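Local coordinates for protein aldose 1-epimerase (Escherichia coli, PDB 3NRE) that probably interconverts the alpha and beta anomers of aldose sugars at their anomeric carbon, at residues F26-D29 / T30-L33; Y82-G85 / D86-G90; S96-D99 / D100-C103; P260-H263 / H264-E267. All blocks are in the same frame, centred on the assembly; numbering follows the deposited sequence. Where two conformers were deposited one is given.

Overall arrangement
All four contacts are local turns in one chain of the galactose mutarotase fold, which is built mainly of antiparallel strands and the loops between them. Contacts 1 and 3 are tight beta hairpins, about 19 Å apart between centres. Contacts 2 and 4 lie in long loops between strands, also about 19 Å apart between centres, with nearest atoms about 8 Å apart. Contact 2 is the most central. There H84 NE2 is hydrogen-bonded to a PEG molecule, probably from the crystallisation liquor, which may mark a pocket. Contact 4 lies across the chain's centre from contacts 1 and 3, with centres about 38 Å and 36 Å away. No two contacts touch.

Contact 1 of 4, residues F26-D29 / T30-L33; sequences FWRD and TTPL
F26 and L33 meet across a tight antiparallel hairpin that joins strands 22-28 and 31-32. Three backbone hydrogen bonds hold it. R28 and T31 bond both ways, R28 N to T31 O and T31 N to R28 O, and a type II' turn runs from R28 to T31. L33 N adds a bond of 2.8 Å to F26 O. Between these, W27 pairs with P32 as a non-hydrogen-bonded pair, and W27 CA makes a CA-H...O contact of 3.2 Å with T31 O.

At the open end of the hairpin, L33 CD1 sits over the centre of the F26 ring in a CH-pi contact, 3.7 Å from the centroid. F26 has CG anti to its own N (chi1 -177°), which turns the ring to L33. On the W27 and P32 face, W27 CD1 lies 4.0 Å from P32 CB. K13 makes a cation-pi contact with W27.

R28 and T31 run side by side on the other face, with R28 NH2 3.2 Å from T31 OG1. R28 also packs on Y220, V288 and W290. The backbone bonds satisfy polar atoms of F26, R28, T31 and L33, so the apolar F26-L33 contact can lie at the buried end, while charged D29 stays at the exposed tip.

Contact 2 of 4, residues Y82-G85 / D86-G90; sequences YLHG and DGWLG
D86 and Y82 open this contact in the loop between strands 68-71 and 93-97. Y82 OH donates to D86 OD1 at 2.7 Å, arriving from above the carboxylate plane. The tyrosine and carboxylate planes stand 68° apart. D86 OD2 is bonded to Y115 OH, so both oxygens of the carboxylate have tyrosine partners.

G87 starts a short 3-10 turn, closed by L89 N to D86 O and G90 N to G87 O.

W88 carries most of the contact. Its CG lies between the backbone N and carbonyl carbon (chi1 68°), and the indole reaches back alongside residues 83 to 85. NE1 donates to G85 O at 3.0 Å, with that oxygen in the ring plane. It also makes a weak bond to L83 O at 3.1 Å. H84 CB rests on one face in a CH-pi contact, 3.9 Å from the five-membered ring centroid. The H84 ring turns its edge to the same indole, a T-shaped pair with planes at 79°. H84 ND1 is bonded to N56 N, and NE2 to a PEG, probably from the crystallisation liquor. L83 CD2 touches W88 CH2 at 3.9 Å. A water joins W88 N to H84 O.

L89 puts CD2 over the opposite indole face.

The loop packs against the sheets around it. F49 of strand 48-51 stacks on W88, H149 of strand 142-153 meets H84, and D86 touches Y106 and H108 of strand 101-109.

Contact 3 of 4, residues S96-D99 / D100-C103; sequences SHSD and DSLC
This is a tight antiparallel beta hairpin at the surface, where strand 93-97 turns back into strand 101-109. Strand 93-97 is the outermost strand of a nine-stranded antiparallel sheet within this chain. S96 pairs with C103 as a hydrogen-bonded pair, and H97 pairs with L102 as a non-hydrogen-bonded pair. C103 N gives a bond of 3.0 Å to S96 O. The return bond from S96 N to C103 O is weak at 3.5 Å. Nearer the turn, S98 N donates almost straight to S101 O (2.8 Å, 172°). CA-H...O contacts from L102 CA to S96 O and from H97 CA to S101 O fill in between these bonds.

H97 and L102 share one face. L102 CD1 lies 3.8 Å from H97 CB, and the two side chains cross at a slant. With CG anti to its N (chi1 -178°), H97 brings the edge of its ring to S101 O, which lies in the ring plane. H97 NE2 is bonded to T6 O, and Y5 meets the ring edge-to-face, tying the hairpin to strand 4-9. L102 also packs on Y5 and on F121 of strand 114-123.

At the turn, in the conformer described, S98 OG accepts a weak bond from D100 N at 3.4 Å. The same S98 OG is hydrogen-bonded to S101 OG, at 2.8 Å.

Contact 4 of 4, residues P260-H263 / H264-E267; sequences PDDH and HRPE
R265 and D262 form the salt bridge of this loop turn, with R265 NH1 2.6 Å from D262 OD1. The nitrogen comes from above the carboxylate plane, and the two flat groups are nearly perpendicular, 82° apart. The same NH1 donates to P260 O at 2.9 Å, an oxygen lying in the guanidinium plane. R265 NH2 adds a weak bond of 3.4 Å to P260 O. The arginine chain runs extended from CG to NE (chi3 179°), which carries the guanidinium back along the turn to residue 260.

The backbone sets up this grip. H264 N bonds to D261 O, and R265 N bonds to D262 O at 3.0 Å, as in a 3-10 turn. Beside them, D261 OD2 lies at the edge of the H264 ring, in its plane, 3.4 Å from ND1.

A second shell holds these side chains. D262 OD2 takes bonds from A259 N and D270 N. D261 OD2 is bonded to S59 OG, and H264 NE2 to R62 O. The ring of H263 leads away from residues 264 to 267; its NE2 is bonded to Y113 OH, and F54 and F63 meet it edge-to-face. W168 of strand 166-170 packs on both P260 and R265.

The D262 carboxylate is thus gripped at both oxygens. The positive guanidinium and two peptide N-H groups would probably stabilise its charge where the residue is buried.

Contact 1 of 4, residues F26-D29 / T30-L33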
ATOM      1  N   PHE A  26     -10.962  -7.595   7.033  1.00 21.79           N
ATOM      2  CA  PHE A  26     -11.650  -6.429   7.537  1.00 20.42           C
ATOM      3  C   PHE A  26     -13.097  -6.575   7.082  1.00 22.79           C
ATOM      4  O   PHE A  26     -13.373  -6.660   5.871  1.00 23.45           O
ATOM      5  CB  PHE A  26     -11.002  -5.160   6.958  1.00 21.87           C
ATOM      6  CG  PHE A  26     -11.587  -3.883   7.469  1.00 20.54           C
ATOM      7  CD1 PHE A  26     -12.080  -3.784   8.756  1.00 25.03           C
ATOM      8  CD2 PHE A  26     -11.564  -2.739   6.688  1.00 23.40           C
ATOM      9  CE1 PHE A  26     -12.624  -2.565   9.225  1.00 30.17           C
ATOM     10  CE2 PHE A  26     -12.090  -1.534   7.157  1.00 25.72           C
ATOM     11  CZ  PHE A  26     -12.622  -1.436   8.392  1.00 24.55           C
ATOM     12  N   TRP A  27     -14.000  -6.682   8.061  1.00 22.51           N
ATOM     13  CA  TRP A  27     -15.390  -7.015   7.812  1.00 23.64           C
ATOM     14  C   TRP A  27     -16.349  -6.115   8.600  1.00 26.90           C
ATOM     15  O   TRP A  27     -16.000  -5.583   9.641  1.00 24.86           O
ATOM     16  CB  TRP A  27     -15.719  -8.440   8.239  1.00 26.27           C
ATOM     17  CG  TRP A  27     -14.942  -9.553   7.639  1.00 22.23           C
ATOM     18  CD1 TRP A  27     -15.280 -10.301   6.516  1.00 26.87           C
ATOM     19  CD2 TRP A  27     -13.720 -10.121   8.138  1.00 23.47           C
ATOM     20  NE1 TRP A  27     -14.324 -11.253   6.298  1.00 27.82           N
ATOM     21  CE2 TRP A  27     -13.356 -11.158   7.263  1.00 26.06           C
ATOM     22  CE3 TRP A  27     -12.930  -9.874   9.255  1.00 24.91           C
ATOM     23  CZ2 TRP A  27     -12.252 -11.992   7.507  1.00 28.46           C
ATOM     24  CZ3 TRP A  27     -11.785 -10.657   9.465  1.00 25.06           C
ATOM     25  CH2 TRP A  27     -11.486 -11.723   8.610  1.00 27.38           C
ATOM     26  N   ARG A  28     -17.529  -5.918   8.018  1.00 27.94           N
ATOM     27  CA  ARG A  28     -18.656  -5.333   8.732  0.50 30.91           C
ATOM     28  C   ARG A  28     -19.671  -6.445   8.765  1.00 31.07           C
ATOM     29  O   ARG A  28     -20.135  -6.878   7.715  1.00 31.27           O
ATOM     30  CB  ARG A  28     -19.189  -4.109   8.002  0.50 31.85           C
ATOM     31  CG  ARG A  28     -20.187  -3.321   8.844  0.50 35.89           C
ATOM     32  CD  ARG A  28     -21.194  -2.650   7.958  0.50 42.54           C
ATOM     33  NE  ARG A  28     -21.857  -3.619   7.079  0.50 45.49           N
ATOM     34  CZ  ARG A  28     -21.953  -3.481   5.765  0.50 43.45           C
ATOM     35  NH1 ARG A  28     -21.447  -2.405   5.177  0.50 45.20           N
ATOM     36  NH2 ARG A  28     -22.571  -4.412   5.049  0.50 43.18           N
ATOM     37  N   ASP A  29     -19.966  -6.968   9.965  1.00 32.07           N
ATOM     38  CA  ASP A  29     -20.748  -8.207  10.085  1.00 32.79           C
ATOM     39  C   ASP A  29     -20.010  -9.258   9.236  1.00 30.87           C
ATOM     40  O   ASP A  29     -18.800  -9.391   9.413  1.00 30.83           O
ATOM     41  CB  ASP A  29     -22.230  -7.995   9.662  1.00 37.43           C
ATOM     42  CG  ASP A  29     -23.001  -7.172  10.667  1.00 46.00           C
ATOM     43  OD1 ASP A  29     -22.729  -7.375  11.878  1.00 48.82           O
ATOM     44  OD2 ASP A  29     -23.857  -6.337  10.266  1.00 45.07           O
ATOM     45  N   THR A  30     -20.684  -9.938   8.296  1.00 32.15           N
ATOM     46  CA  THR A  30     -20.051 -10.965   7.453  1.00 31.83           C
ATOM     47  C   THR A  30     -19.592 -10.415   6.077  1.00 32.59           C
ATOM     48  O   THR A  30     -19.076 -11.173   5.247  1.00 34.19           O
ATOM     49  CB  THR A  30     -20.974 -12.163   7.240  1.00 37.57           C
ATOM     50  OG1 THR A  30     -22.158 -11.723   6.564  1.00 38.98           O
ATOM     51  CG2 THR A  30     -21.352 -12.835   8.615  1.00 39.48           C
ATOM     52  N   THR A  31     -19.732  -9.105   5.870  1.00 28.42           N
ATOM     53  CA  THR A  31     -19.408  -8.449   4.597  1.00 28.08           C
ATOM     54  C   THR A  31     -17.922  -8.048   4.572  1.00 26.04           C
ATOM     55  O   THR A  31     -17.454  -7.305   5.422  1.00 24.48           O
ATOM     56  CB  THR A  31     -20.262  -7.147   4.345  1.00 31.10           C
ATOM     57  OG1 THR A  31     -21.652  -7.442   4.454  1.00 33.45           O
ATOM     58  CG2 THR A  31     -19.975  -6.511   2.927  1.00 31.41           C
ATOM     59  N   PRO A  32     -17.173  -8.558   3.587  1.00 25.38           N
ATOM     60  CA  PRO A  32     -15.767  -8.192   3.493  1.00 24.45           C
ATOM     61  C   PRO A  32     -15.594  -6.830   2.888  1.00 25.86           C
ATOM     62  O   PRO A  32     -16.176  -6.530   1.831  1.00 27.03           O
ATOM     63  CB  PRO A  32     -15.149  -9.262   2.613  1.00 26.76           C
ATOM     64  CG  PRO A  32     -16.254 -10.045   2.034  1.00 31.76           C
ATOM     65  CD  PRO A  32     -17.531  -9.691   2.708  1.00 29.36           C
ATOM     66  N   LEU A  33     -14.876  -5.994   3.610  1.00 23.13           N
ATOM     67  CA  LEU A  33     -14.559  -4.639   3.142  1.00 23.18           C
ATOM     68  C   LEU A  33     -13.271  -4.626   2.369  1.00 21.97           C
ATOM     69  O   LEU A  33     -13.046  -3.766   1.509  1.00 23.21           O
ATOM     70  CB  LEU A  33     -14.470  -3.697   4.344  1.00 24.35           C
ATOM     71  CG  LEU A  33     -15.717  -3.684   5.241  1.00 26.18           C
ATOM     72  CD1 LEU A  33     -15.485  -2.794   6.444  1.00 26.21           C
ATOM     73  CD2 LEU A  33     -17.011  -3.239   4.445  1.00 28.06           C
TER

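Contact 2 of 4, residues Y82-G85 / D86-G90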
ATOM      1  N   TYR A  82      13.861  -5.374  -6.714  1.00 19.83           N
ATOM      2  CA  TYR A  82      13.517  -5.174  -5.311  1.00 18.68           C
ATOM      3  C   TYR A  82      12.203  -4.418  -5.276  1.00 17.22           C
ATOM      4  O   TYR A  82      12.035  -3.407  -5.985  1.00 18.86           O
ATOM      5  CB  TYR A  82      14.623  -4.399  -4.633  1.00 19.73           C
ATOM      6  CG  TYR A  82      14.371  -4.068  -3.177  1.00 20.30           C
ATOM      7  CD1 TYR A  82      13.699  -2.919  -2.822  1.00 21.77           C
ATOM      8  CD2 TYR A  82      14.868  -4.863  -2.173  1.00 20.98           C
ATOM      9  CE1 TYR A  82      13.490  -2.599  -1.473  1.00 22.23           C
ATOM     10  CE2 TYR A  82      14.661  -4.528  -0.821  1.00 19.69           C
ATOM     11  CZ  TYR A  82      13.999  -3.397  -0.507  1.00 22.99           C
ATOM     12  OH  TYR A  82      13.840  -3.019   0.835  1.00 22.82           O
ATOM     13  N   LEU A  83      11.252  -4.928  -4.489  1.00 16.68           N
ATOM     14  CA  LEU A  83       9.869  -4.462  -4.516  1.00 18.09           C
ATOM     15  C   LEU A  83       9.322  -4.171  -3.110  1.00 17.36           C
ATOM     16  O   LEU A  83       9.405  -5.023  -2.254  1.00 18.20           O
ATOM     17  CB  LEU A  83       9.061  -5.571  -5.220  1.00 21.74           C
ATOM     18  CG  LEU A  83       7.608  -5.428  -5.320  1.00 17.69           C
ATOM     19  CD1 LEU A  83       7.192  -4.151  -6.152  1.00 21.36           C
ATOM     20  CD2 LEU A  83       6.893  -6.677  -5.935  1.00 20.12           C
ATOM     21  N   HIS A  84       8.754  -2.966  -2.909  1.00 18.17           N
ATOM     22  CA  HIS A  84       7.897  -2.637  -1.736  1.00 18.07           C
ATOM     23  C   HIS A  84       8.607  -2.720  -0.403  1.00 19.39           C
ATOM     24  O   HIS A  84       7.932  -2.811   0.629  1.00 20.84           O
ATOM     25  CB  HIS A  84       6.691  -3.581  -1.692  1.00 17.95           C
ATOM     26  CG  HIS A  84       5.725  -3.376  -2.807  1.00 17.20           C
ATOM     27  ND1 HIS A  84       5.473  -2.139  -3.357  1.00 17.64           N
ATOM     28  CD2 HIS A  84       4.904  -4.246  -3.436  1.00 18.69           C
ATOM     29  CE1 HIS A  84       4.557  -2.263  -4.291  1.00 19.96           C
ATOM     30  NE2 HIS A  84       4.190  -3.534  -4.367  1.00 18.71           N
ATOM     31  N   GLY A  85       9.937  -2.625  -0.401  1.00 18.27           N
ATOM     32  CA  GLY A  85      10.644  -2.632   0.872  1.00 20.06           C
ATOM     33  C   GLY A  85      10.752  -4.012   1.503  1.00 17.66           C
ATOM     34  O   GLY A  85      10.642  -5.027   0.828  1.00 17.84           O
ATOM     35  N   ASP A  86      10.973  -4.039   2.832  1.00 18.72           N
ATOM     36  CA  ASP A  86      11.160  -5.303   3.553  1.00 17.84           C
ATOM     37  C   ASP A  86      10.046  -5.638   4.530  1.00 17.45           C
ATOM     38  O   ASP A  86       9.957  -6.763   4.968  1.00 19.30           O
ATOM     39  CB  ASP A  86      12.474  -5.301   4.326  1.00 21.56           C
ATOM     40  CG  ASP A  86      13.567  -4.538   3.595  1.00 24.84           C
ATOM     41  OD1 ASP A  86      14.089  -5.056   2.542  1.00 21.86           O
ATOM     42  OD2 ASP A  86      13.864  -3.402   4.082  1.00 23.60           O
ATOM     43  N   GLY A  87       9.279  -4.652   4.938  1.00 19.51           N
ATOM     44  CA  GLY A  87       8.280  -4.882   5.966  1.00 19.59           C
ATOM     45  C   GLY A  87       7.313  -6.006   5.656  1.00 19.50           C
ATOM     46  O   GLY A  87       7.052  -6.895   6.492  1.00 18.99           O
ATOM     47  N   TRP A  88       6.794  -5.976   4.438  1.00 18.41           N
ATOM     48  CA  TRP A  88       5.842  -6.989   3.999  1.00 18.52           C
ATOM     49  C   TRP A  88       6.359  -8.427   4.006  1.00 18.94           C
ATOM     50  O   TRP A  88       5.555  -9.350   3.909  1.00 18.67           O
ATOM     51  CB  TRP A  88       5.261  -6.631   2.615  1.00 17.05           C
ATOM     52  CG  TRP A  88       6.254  -6.694   1.464  1.00 18.44           C
ATOM     53  CD1 TRP A  88       7.529  -6.161   1.411  1.00 17.32           C
ATOM     54  CD2 TRP A  88       6.013  -7.275   0.190  1.00 16.26           C
ATOM     55  NE1 TRP A  88       8.067  -6.397   0.163  1.00 17.59           N
ATOM     56  CE2 TRP A  88       7.165  -7.083  -0.592  1.00 17.36           C
ATOM     57  CE3 TRP A  88       4.908  -7.897  -0.385  1.00 17.23           C
ATOM     58  CZ2 TRP A  88       7.244  -7.502  -1.913  1.00 15.32           C
ATOM     59  CZ3 TRP A  88       4.983  -8.330  -1.691  1.00 18.09           C
ATOM     60  CH2 TRP A  88       6.149  -8.154  -2.447  1.00 18.67           C
ATOM     61  N   LEU A  89       7.689  -8.628   4.043  1.00 17.66           N
ATOM     62  CA  LEU A  89       8.315  -9.915   4.024  1.00 19.21           C
ATOM     63  C   LEU A  89       8.858 -10.362   5.401  1.00 20.10           C
ATOM     64  O   LEU A  89       9.368 -11.472   5.534  1.00 23.37           O
ATOM     65  CB  LEU A  89       9.476  -9.919   3.028  1.00 19.64           C
ATOM     66  CG  LEU A  89       9.104  -9.528   1.599  1.00 20.91           C
ATOM     67  CD1 LEU A  89      10.383  -9.519   0.743  1.00 19.30           C
ATOM     68  CD2 LEU A  89       8.095 -10.494   1.069  1.00 22.24           C
ATOM     69  N   GLY A  90       8.833  -9.475   6.356  1.00 21.07           N
ATOM     70  CA  GLY A  90       9.469  -9.730   7.677  1.00 20.94           C
ATOM     71  C   GLY A  90       8.487 -10.177   8.728  1.00 23.88           C
ATOM     72  O   GLY A  90       7.252 -10.062   8.565  1.00 21.83           O
TER
HETATM   73  O   HOH W   1       7.046  -3.318   3.118  1.00 20.09           O

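Contact 3 of 4, residues S96-D99 / D100-C103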
ATOM      1  N   SER A  96       1.463  -4.121  21.672  1.00 29.31           N
ATOM      2  CA  SER A  96       0.194  -3.842  22.345  0.60 28.55           C
ATOM      3  C   SER A  96      -0.960  -4.443  21.588  1.00 29.39           C
ATOM      4  O   SER A  96      -0.946  -4.443  20.365  1.00 26.40           O
ATOM      5  CB  SER A  96      -0.109  -2.325  22.499  0.60 30.86           C
ATOM      6  OG  SER A  96      -0.575  -1.697  21.279  0.60 29.08           O
ATOM      7  N   HIS A  97      -1.951  -4.918  22.342  1.00 25.85           N
ATOM      8  CA  HIS A  97      -3.169  -5.457  21.748  1.00 28.55           C
ATOM      9  C   HIS A  97      -4.272  -5.285  22.741  1.00 26.89           C
ATOM     10  O   HIS A  97      -4.212  -5.806  23.837  1.00 30.05           O
ATOM     11  CB  HIS A  97      -2.975  -6.936  21.379  1.00 25.59           C
ATOM     12  CG  HIS A  97      -4.163  -7.577  20.709  1.00 26.80           C
ATOM     13  ND1 HIS A  97      -4.324  -8.956  20.675  1.00 28.24           N
ATOM     14  CD2 HIS A  97      -5.225  -7.060  20.037  1.00 32.19           C
ATOM     15  CE1 HIS A  97      -5.421  -9.254  20.010  1.00 27.13           C
ATOM     16  NE2 HIS A  97      -6.002  -8.134  19.611  1.00 26.32           N
ATOM     17  N   SER A  98      -5.278  -4.529  22.342  1.00 30.15           N
ATOM     18  CA  SER A  98      -6.477  -4.355  23.134  0.60 31.74           C
ATOM     19  C   SER A  98      -7.673  -4.701  22.274  1.00 31.41           C
ATOM     20  O   SER A  98      -7.511  -5.118  21.128  1.00 31.53           O
ATOM     21  CB  SER A  98      -6.584  -2.905  23.638  0.60 34.31           C
ATOM     22  OG  SER A  98      -7.099  -2.063  22.627  0.60 32.68           O
ATOM     23  N   ASP A  99      -8.872  -4.538  22.808  1.00 31.05           N
ATOM     24  CA  ASP A  99     -10.052  -4.885  22.039  1.00 34.76           C
ATOM     25  C   ASP A  99     -10.172  -4.171  20.688  1.00 33.70           C
ATOM     26  O   ASP A  99     -10.607  -4.792  19.732  1.00 32.65           O
ATOM     27  CB  ASP A  99     -11.327  -4.694  22.870  1.00 38.10           C
ATOM     28  CG  ASP A  99     -11.469  -5.754  23.960  1.00 47.75           C
ATOM     29  OD1 ASP A  99     -10.763  -6.810  23.904  1.00 47.68           O
ATOM     30  OD2 ASP A  99     -12.303  -5.529  24.858  1.00 45.22           O
ATOM     31  N   ASP A 100      -9.753  -2.912  20.609  1.00 33.52           N
ATOM     32  CA  ASP A 100      -9.921  -2.116  19.386  1.00 33.14           C
ATOM     33  C   ASP A 100      -8.620  -1.472  18.892  1.00 32.61           C
ATOM     34  O   ASP A 100      -8.672  -0.598  18.026  1.00 32.23           O
ATOM     35  CB  ASP A 100     -10.999  -1.033  19.612  1.00 36.39           C
ATOM     36  CG  ASP A 100     -10.657  -0.073  20.770  1.00 41.24           C
ATOM     37  OD1 ASP A 100      -9.516  -0.101  21.286  1.00 42.40           O
ATOM     38  OD2 ASP A 100     -11.550   0.707  21.192  1.00 48.14           O
ATOM     39  N   SER A 101      -7.468  -1.892  19.431  1.00 29.68           N
ATOM     40  CA  SER A 101      -6.162  -1.422  18.961  1.00 31.93           C
ATOM     41  C   SER A 101      -5.045  -2.482  19.001  1.00 30.20           C
ATOM     42  O   SER A 101      -5.055  -3.438  19.799  1.00 29.58           O
ATOM     43  CB  SER A 101      -5.714  -0.190  19.765  1.00 36.47           C
ATOM     44  OG  SER A 101      -5.248  -0.595  21.038  1.00 44.15           O
ATOM     45  N   LEU A 102      -4.085  -2.303  18.099  1.00 27.64           N
ATOM     46  CA  LEU A 102      -2.953  -3.193  17.961  1.00 26.08           C
ATOM     47  C   LEU A 102      -1.759  -2.361  17.489  1.00 26.28           C
ATOM     48  O   LEU A 102      -1.916  -1.442  16.681  1.00 28.91           O
ATOM     49  CB  LEU A 102      -3.266  -4.277  16.891  1.00 24.28           C
ATOM     50  CG  LEU A 102      -2.153  -5.296  16.624  1.00 24.99           C
ATOM     51  CD1 LEU A 102      -2.030  -6.307  17.758  1.00 26.88           C
ATOM     52  CD2 LEU A 102      -2.414  -6.019  15.316  1.00 23.43           C
ATOM     53  N   CYS A 103      -0.581  -2.687  18.004  1.00 22.04           N
ATOM     54  CA  CYS A 103       0.677  -2.144  17.534  1.00 24.80           C
ATOM     55  C   CYS A 103       1.729  -3.253  17.368  1.00 25.55           C
ATOM     56  O   CYS A 103       1.954  -4.079  18.257  1.00 23.96           O
ATOM     57  CB  CYS A 103       1.188  -1.073  18.504  1.00 25.49           C
ATOM     58  SG  CYS A 103       2.653  -0.241  17.828  1.00 33.27           S
TER

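Contact 4 of 4, residues P260-H263 / H264-E267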
ATOM      1  N   PRO A 260       6.537   6.708  -7.981  1.00 25.19           N
ATOM      2  CA  PRO A 260       7.460   5.665  -8.392  1.00 24.53           C
ATOM      3  C   PRO A 260       8.739   6.272  -8.981  1.00 26.05           C
ATOM      4  O   PRO A 260       8.669   7.269  -9.725  1.00 26.22           O
ATOM      5  CB  PRO A 260       6.676   4.917  -9.449  1.00 27.48           C
ATOM      6  CG  PRO A 260       5.703   5.938  -9.998  1.00 27.48           C
ATOM      7  CD  PRO A 260       5.346   6.772  -8.835  1.00 25.94           C
ATOM      8  N   ASP A 261       9.891   5.702  -8.615  1.00 24.50           N
ATOM      9  CA  ASP A 261      11.191   6.114  -9.152  1.00 24.25           C
ATOM     10  C   ASP A 261      11.591   7.498  -8.650  1.00 23.27           C
ATOM     11  O   ASP A 261      12.416   8.153  -9.252  1.00 26.68           O
ATOM     12  CB  ASP A 261      11.244   6.060 -10.698  1.00 26.53           C
ATOM     13  CG  ASP A 261      11.953   4.817 -11.238  1.00 29.52           C
ATOM     14  OD1 ASP A 261      12.269   3.935 -10.427  1.00 25.88           O
ATOM     15  OD2 ASP A 261      12.221   4.775 -12.488  1.00 27.73           O
ATOM     16  N   ASP A 262      11.017   7.946  -7.515  1.00 22.54           N
ATOM     17  CA  ASP A 262      11.448   9.216  -6.943  1.00 22.95           C
ATOM     18  C   ASP A 262      12.917   9.140  -6.537  1.00 24.80           C
ATOM     19  O   ASP A 262      13.592  10.152  -6.452  1.00 26.93           O
ATOM     20  CB  ASP A 262      10.598   9.615  -5.741  1.00 25.87           C
ATOM     21  CG  ASP A 262       9.479  10.600  -6.081  1.00 29.14           C
ATOM     22  OD1 ASP A 262       9.427  11.171  -7.193  1.00 28.74           O
ATOM     23  OD2 ASP A 262       8.682  10.863  -5.149  1.00 28.35           O
ATOM     24  N   HIS A 263      13.437   7.936  -6.318  1.00 24.27           N
ATOM     25  CA  HIS A 263      14.867   7.807  -5.999  1.00 23.62           C
ATOM     26  C   HIS A 263      15.775   8.411  -7.107  1.00 23.76           C
ATOM     27  O   HIS A 263      16.935   8.717  -6.860  1.00 26.43           O
ATOM     28  CB  HIS A 263      15.265   6.346  -5.824  1.00 25.34           C
ATOM     29  CG  HIS A 263      14.915   5.773  -4.499  1.00 21.62           C
ATOM     30  ND1 HIS A 263      13.650   5.340  -4.183  1.00 24.61           N
ATOM     31  CD2 HIS A 263      15.686   5.507  -3.415  1.00 24.89           C
ATOM     32  CE1 HIS A 263      13.650   4.837  -2.968  1.00 24.75           C
ATOM     33  NE2 HIS A 263      14.872   4.911  -2.482  1.00 26.39           N
ATOM     34  N   HIS A 264      15.220   8.528  -8.314  1.00 25.72           N
ATOM     35  CA  HIS A 264      15.929   9.080  -9.474  0.50 25.99           C
ATOM     36  C   HIS A 264      15.685  10.563  -9.749  1.00 27.89           C
ATOM     37  O   HIS A 264      16.313  11.138 -10.639  1.00 30.30           O
ATOM     38  CB  HIS A 264      15.556   8.307 -10.737  0.50 25.30           C
ATOM     39  CG  HIS A 264      15.940   6.864 -10.682  0.50 22.84           C
ATOM     40  ND1 HIS A 264      15.177   5.869 -11.257  0.50 26.11           N
ATOM     41  CD2 HIS A 264      16.994   6.249 -10.099  0.50 23.57           C
ATOM     42  CE1 HIS A 264      15.754   4.699 -11.028  0.50 23.62           C
ATOM     43  NE2 HIS A 264      16.853   4.904 -10.327  0.50 27.15           N
ATOM     44  N   ARG A 265      14.790  11.188  -8.996  1.00 28.31           N
ATOM     45  CA  ARG A 265      14.421  12.600  -9.237  1.00 30.27           C
ATOM     46  C   ARG A 265      15.257  13.517  -8.335  1.00 30.29           C
ATOM     47  O   ARG A 265      15.841  13.047  -7.358  1.00 31.66           O
ATOM     48  CB  ARG A 265      12.936  12.806  -8.942  1.00 31.77           C
ATOM     49  CG  ARG A 265      12.053  12.138  -9.884  1.00 32.02           C
ATOM     50  CD  ARG A 265      10.617  12.589  -9.872  1.00 38.55           C
ATOM     51  NE  ARG A 265       9.955  11.798 -10.916  1.00 41.11           N
ATOM     52  CZ  ARG A 265       9.416  10.594 -10.731  1.00 35.83           C
ATOM     53  NH1 ARG A 265       9.398  10.040  -9.540  1.00 31.01           N
ATOM     54  NH2 ARG A 265       8.895   9.933 -11.758  1.00 44.23           N
ATOM     55  N   PRO A 266      15.312  14.828  -8.650  1.00 36.95           N
ATOM     56  CA  PRO A 266      16.122  15.674  -7.765  1.00 38.85           C
ATOM     57  C   PRO A 266      15.660  15.686  -6.300  1.00 38.64           C
ATOM     58  O   PRO A 266      14.438  15.710  -6.000  1.00 38.70           O
ATOM     59  CB  PRO A 266      15.993  17.080  -8.376  1.00 41.10           C
ATOM     60  CG  PRO A 266      15.625  16.839  -9.824  1.00 42.40           C
ATOM     61  CD  PRO A 266      14.830  15.551  -9.846  1.00 39.34           C
ATOM     62  N   GLU A 267      16.660  15.612  -5.424  1.00 38.16           N
ATOM     63  CA  GLU A 267      16.498  15.562  -3.994  1.00 39.83           C
ATOM     64  C   GLU A 267      15.494  14.489  -3.579  1.00 39.14           C
ATOM     65  O   GLU A 267      14.865  14.589  -2.545  1.00 37.21           O
ATOM     66  CB  GLU A 267      16.108  16.955  -3.451  1.00 45.53           C
ATOM     67  CG  GLU A 267      17.152  18.029  -3.665  1.00 43.22           C
TER